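Local coordinates for protein CytC3 (Streptomyces, PDB 3GJA) that probably chlorinates an unactivated carbon of its substrate as a nonheme iron halogenase of the phytanoyl-CoA dioxygenase family, whose core is a cupin-type beta barrel, at residues L49-A54 with I65-R70. Numbering follows the deposited sequence.
Sequences LDRSLA and ISNYDR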
ATOM      1  N   LEU A  49      14.841  -9.814  -7.641  1.00 38.10           N
ATOM      2  CA  LEU A  49      15.242 -11.096  -8.210  1.00 39.10           C
ATOM      3  C   LEU A  49      15.767 -12.080  -7.176  1.00 40.59           C
ATOM      4  O   LEU A  49      15.541 -13.286  -7.290  1.00 39.76           O
ATOM      5  CB  LEU A  49      16.307 -10.877  -9.291  1.00 41.21           C
ATOM      6  CG  LEU A  49      15.887 -10.682 -10.755  1.00 41.96           C
ATOM      7  CD1 LEU A  49      14.388 -10.449 -10.869  1.00 42.50           C
ATOM      8  CD2 LEU A  49      16.672  -9.527 -11.350  1.00 40.84           C
ATOM      9  N   ASP A  50      16.472 -11.563  -6.174  1.00 40.88           N
ATOM     10  CA  ASP A  50      17.033 -12.399  -5.113  1.00 40.89           C
ATOM     11  C   ASP A  50      16.036 -12.541  -3.969  1.00 40.55           C
ATOM     12  O   ASP A  50      15.770 -11.587  -3.241  1.00 42.19           O
ATOM     13  CB  ASP A  50      18.350 -11.793  -4.613  1.00 39.98           C
ATOM     14  CG  ASP A  50      18.829 -12.412  -3.308  1.00 40.18           C
ATOM     15  OD1 ASP A  50      18.450 -13.557  -2.997  1.00 41.24           O
ATOM     16  OD2 ASP A  50      19.604 -11.748  -2.594  1.00 43.34           O
ATOM     17  N   ARG A  51      15.490 -13.742  -3.819  1.00 41.32           N
ATOM     18  CA  ARG A  51      14.505 -14.011  -2.779  1.00 42.16           C
ATOM     19  C   ARG A  51      15.096 -14.790  -1.611  1.00 42.97           C
ATOM     20  O   ARG A  51      14.358 -15.277  -0.754  1.00 42.32           O
ATOM     21  CB  ARG A  51      13.323 -14.802  -3.365  1.00 42.19           C
ATOM     22  CG  ARG A  51      12.514 -14.052  -4.421  1.00 43.42           C
ATOM     23  CD  ARG A  51      11.298 -14.863  -4.886  1.00 43.05           C
ATOM     24  NE  ARG A  51      10.367 -15.102  -3.787  1.00 46.45           N
ATOM     25  CZ  ARG A  51       9.492 -14.214  -3.320  1.00 47.90           C
ATOM     26  NH1 ARG A  51       9.403 -13.006  -3.861  1.00 45.74           N
ATOM     27  NH2 ARG A  51       8.715 -14.528  -2.284  1.00 47.85           N
ATOM     28  N   SER A  52      16.421 -14.894  -1.571  1.00 42.49           N
ATOM     29  CA  SER A  52      17.097 -15.644  -0.518  1.00 43.69           C
ATOM     30  C   SER A  52      16.593 -15.305   0.881  1.00 44.48           C
ATOM     31  O   SER A  52      16.596 -16.156   1.764  1.00 46.49           O
ATOM     32  CB  SER A  52      18.610 -15.416  -0.582  1.00 44.19           C
ATOM     33  OG  SER A  52      18.955 -14.137  -0.086  1.00 43.71           O
ATOM     34  N   LEU A  53      16.152 -14.071   1.087  1.00 44.10           N
ATOM     35  CA  LEU A  53      15.668 -13.673   2.403  1.00 42.28           C
ATOM     36  C   LEU A  53      14.222 -13.189   2.418  1.00 42.01           C
ATOM     37  O   LEU A  53      13.800 -12.529   3.363  1.00 42.13           O
ATOM     38  CB  LEU A  53      16.576 -12.587   2.984  1.00 42.16           C
ATOM     39  CG  LEU A  53      17.946 -13.050   3.484  1.00 44.02           C
ATOM     40  CD1 LEU A  53      18.813 -11.847   3.816  1.00 42.53           C
ATOM     41  CD2 LEU A  53      17.764 -13.933   4.710  1.00 42.21           C
ATOM     42  N   ALA A  54      13.465 -13.505   1.372  1.00 41.69           N
ATOM     43  CA  ALA A  54      12.068 -13.088   1.306  1.00 41.79           C
ATOM     44  C   ALA A  54      11.287 -13.920   2.318  1.00 41.64           C
ATOM     45  O   ALA A  54      11.573 -15.100   2.507  1.00 40.76           O
ATOM     46  CB  ALA A  54      11.521 -13.308  -0.096  1.00 41.51           C
ATOM     47  N   ILE A  65       4.209 -13.940  -6.914  1.00 37.66           N
ATOM     48  CA  ILE A  65       4.173 -13.347  -8.243  1.00 38.37           C
ATOM     49  C   ILE A  65       4.084 -11.821  -8.238  1.00 37.48           C
ATOM     50  O   ILE A  65       4.663 -11.172  -9.098  1.00 36.18           O
ATOM     51  CB  ILE A  65       3.003 -13.937  -9.052  1.00 38.91           C
ATOM     52  CG1 ILE A  65       3.147 -15.455  -9.096  1.00 40.60           C
ATOM     53  CG2 ILE A  65       2.995 -13.385 -10.475  1.00 40.06           C
ATOM     54  CD1 ILE A  65       4.450 -15.928  -9.701  1.00 42.06           C
ATOM     55  N   SER A  66       3.363 -11.250  -7.277  1.00 36.77           N
ATOM     56  CA  SER A  66       3.245  -9.797  -7.198  1.00 35.48           C
ATOM     57  C   SER A  66       4.169  -9.223  -6.132  1.00 34.48           C
ATOM     58  O   SER A  66       4.038  -8.070  -5.733  1.00 34.35           O
ATOM     59  CB  SER A  66       1.803  -9.394  -6.914  1.00 37.30           C
ATOM     60  OG  SER A  66       0.978  -9.716  -8.017  1.00 39.07           O
ATOM     61  N   ASN A  67       5.114 -10.043  -5.687  1.00 34.17           N
ATOM     62  CA  ASN A  67       6.091  -9.645  -4.682  1.00 33.56           C
ATOM     63  C   ASN A  67       5.563  -8.882  -3.466  1.00 33.40           C
ATOM     64  O   ASN A  67       5.921  -7.723  -3.221  1.00 31.38           O
ATOM     65  CB  ASN A  67       7.219  -8.859  -5.353  1.00 33.46           C
ATOM     66  CG  ASN A  67       8.374  -9.754  -5.752  1.00 35.56           C
ATOM     67  OD1 ASN A  67       8.878 -10.514  -4.931  1.00 34.18           O
ATOM     68  ND2 ASN A  67       8.801  -9.668  -7.007  1.00 35.72           N
ATOM     69  N   TYR A  68       4.718  -9.559  -2.697  1.00 35.22           N
ATOM     70  CA  TYR A  68       4.142  -8.997  -1.481  1.00 35.52           C
ATOM     71  C   TYR A  68       5.187  -8.879  -0.381  1.00 36.19           C
ATOM     72  O   TYR A  68       6.080  -9.721  -0.256  1.00 35.16           O
ATOM     73  CB  TYR A  68       3.029  -9.902  -0.943  1.00 37.54           C
ATOM     74  CG  TYR A  68       1.681  -9.784  -1.611  1.00 37.84           C
ATOM     75  CD1 TYR A  68       1.561  -9.417  -2.957  1.00 39.59           C
ATOM     76  CD2 TYR A  68       0.518 -10.087  -0.906  1.00 39.39           C
ATOM     77  CE1 TYR A  68       0.311  -9.357  -3.580  1.00 39.26           C
ATOM     78  CE2 TYR A  68      -0.734 -10.032  -1.515  1.00 40.86           C
ATOM     79  CZ  TYR A  68      -0.828  -9.665  -2.849  1.00 40.00           C
ATOM     80  OH  TYR A  68      -2.067  -9.603  -3.439  1.00 42.07           O
ATOM     81  N   ASP A  69       5.048  -7.818   0.406  1.00 36.05           N
ATOM     82  CA  ASP A  69       5.880  -7.547   1.567  1.00 35.38           C
ATOM     83  C   ASP A  69       7.403  -7.659   1.463  1.00 36.91           C
ATOM     84  O   ASP A  69       8.053  -8.241   2.339  1.00 34.96           O
ATOM     85  CB  ASP A  69       5.374  -8.412   2.725  1.00 34.34           C
ATOM     86  CG  ASP A  69       3.892  -8.215   2.986  1.00 34.89           C
ATOM     87  OD1 ASP A  69       3.439  -7.053   2.923  1.00 35.31           O
ATOM     88  OD2 ASP A  69       3.180  -9.204   3.260  1.00 35.42           O
ATOM     89  N   ARG A  70       7.977  -7.081   0.417  1.00 36.26           N
ATOM     90  CA  ARG A  70       9.422  -7.117   0.259  1.00 34.76           C
ATOM     91  C   ARG A  70      10.092  -6.040   1.096  1.00 35.24           C
ATOM     92  O   ARG A  70      11.319  -5.959   1.150  1.00 35.02           O
ATOM     93  CB  ARG A  70       9.790  -6.959  -1.203  1.00 36.50           C
ATOM     94  CG  ARG A  70       9.336  -8.138  -2.020  1.00 35.93           C
ATOM     95  CD  ARG A  70      10.035  -9.407  -1.557  1.00 38.81           C
ATOM     96  NE  ARG A  70      10.555 -10.084  -2.727  1.00 44.22           N
ATOM     97  CZ  ARG A  70      11.842 -10.258  -2.988  1.00 42.24           C
ATOM     98  NH1 ARG A  70      12.769  -9.822  -2.149  1.00 39.29           N
ATOM     99  NH2 ARG A  70      12.192 -10.824  -4.128  1.00 42.61           N
TER
HETATM  100  O   HOH W   1       6.871 -12.184  -2.066  1.00 38.60           O
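Two arginines, Arg51 and Arg70, meet at one asparagine oxygen in this polar loop-to-loop contact at the protein surface, beside the beta barrel. Their side chains cross at about a right angle with guanidinium planes 89° apart, and Arg51 NH1 comes within 3.3 Å of Arg70 NE, a close approach of like charges. Both nitrogens converge on Asn67 OD1. Asn67 OD1 accepts a hydrogen bond of 2.8 Å from Arg70 NE, with the oxygen near the guanidinium plane but the donor tilted out of the carbonyl plane. Arg51 NH1 also approaches OD1 edge-on, at an angle too poor for a hydrogen bond. Bends at chi2 and chi3 turn the Arg70 chain across Arg51, while the Ala54 methyl lies over one face of each guanidinium, offset toward its rim, with Ala54 CB 4.2 Å from Arg70 CZ. An alanine in place of Arg70 would probably leave Asn67 OD1 without its NE donor and Asp73 without its salt-bridge mate, and open a gap beside Ala54. Arg51 reaches across with its chain bent at chi3 (63°); Arg51 NH2 bonds Tyr56 O and also donates to a water oxygen 3.0 Å away, which donates in turn to Tyr68 O. Arg51 begins a type I turn ending at Ala54, overlapped by an Asx turn in which Asp50 OD1 accepts from Ser52 N. The contact thus joins the loop leaving helix 34-49 to the Schellman motif, with Asn67 as its C-prime residue, that ends helix 62-65, and backbone hydrogen bonds of Ser66 with Phe105 and Asp69 with Ser103 tie this second loop to strand 98-108.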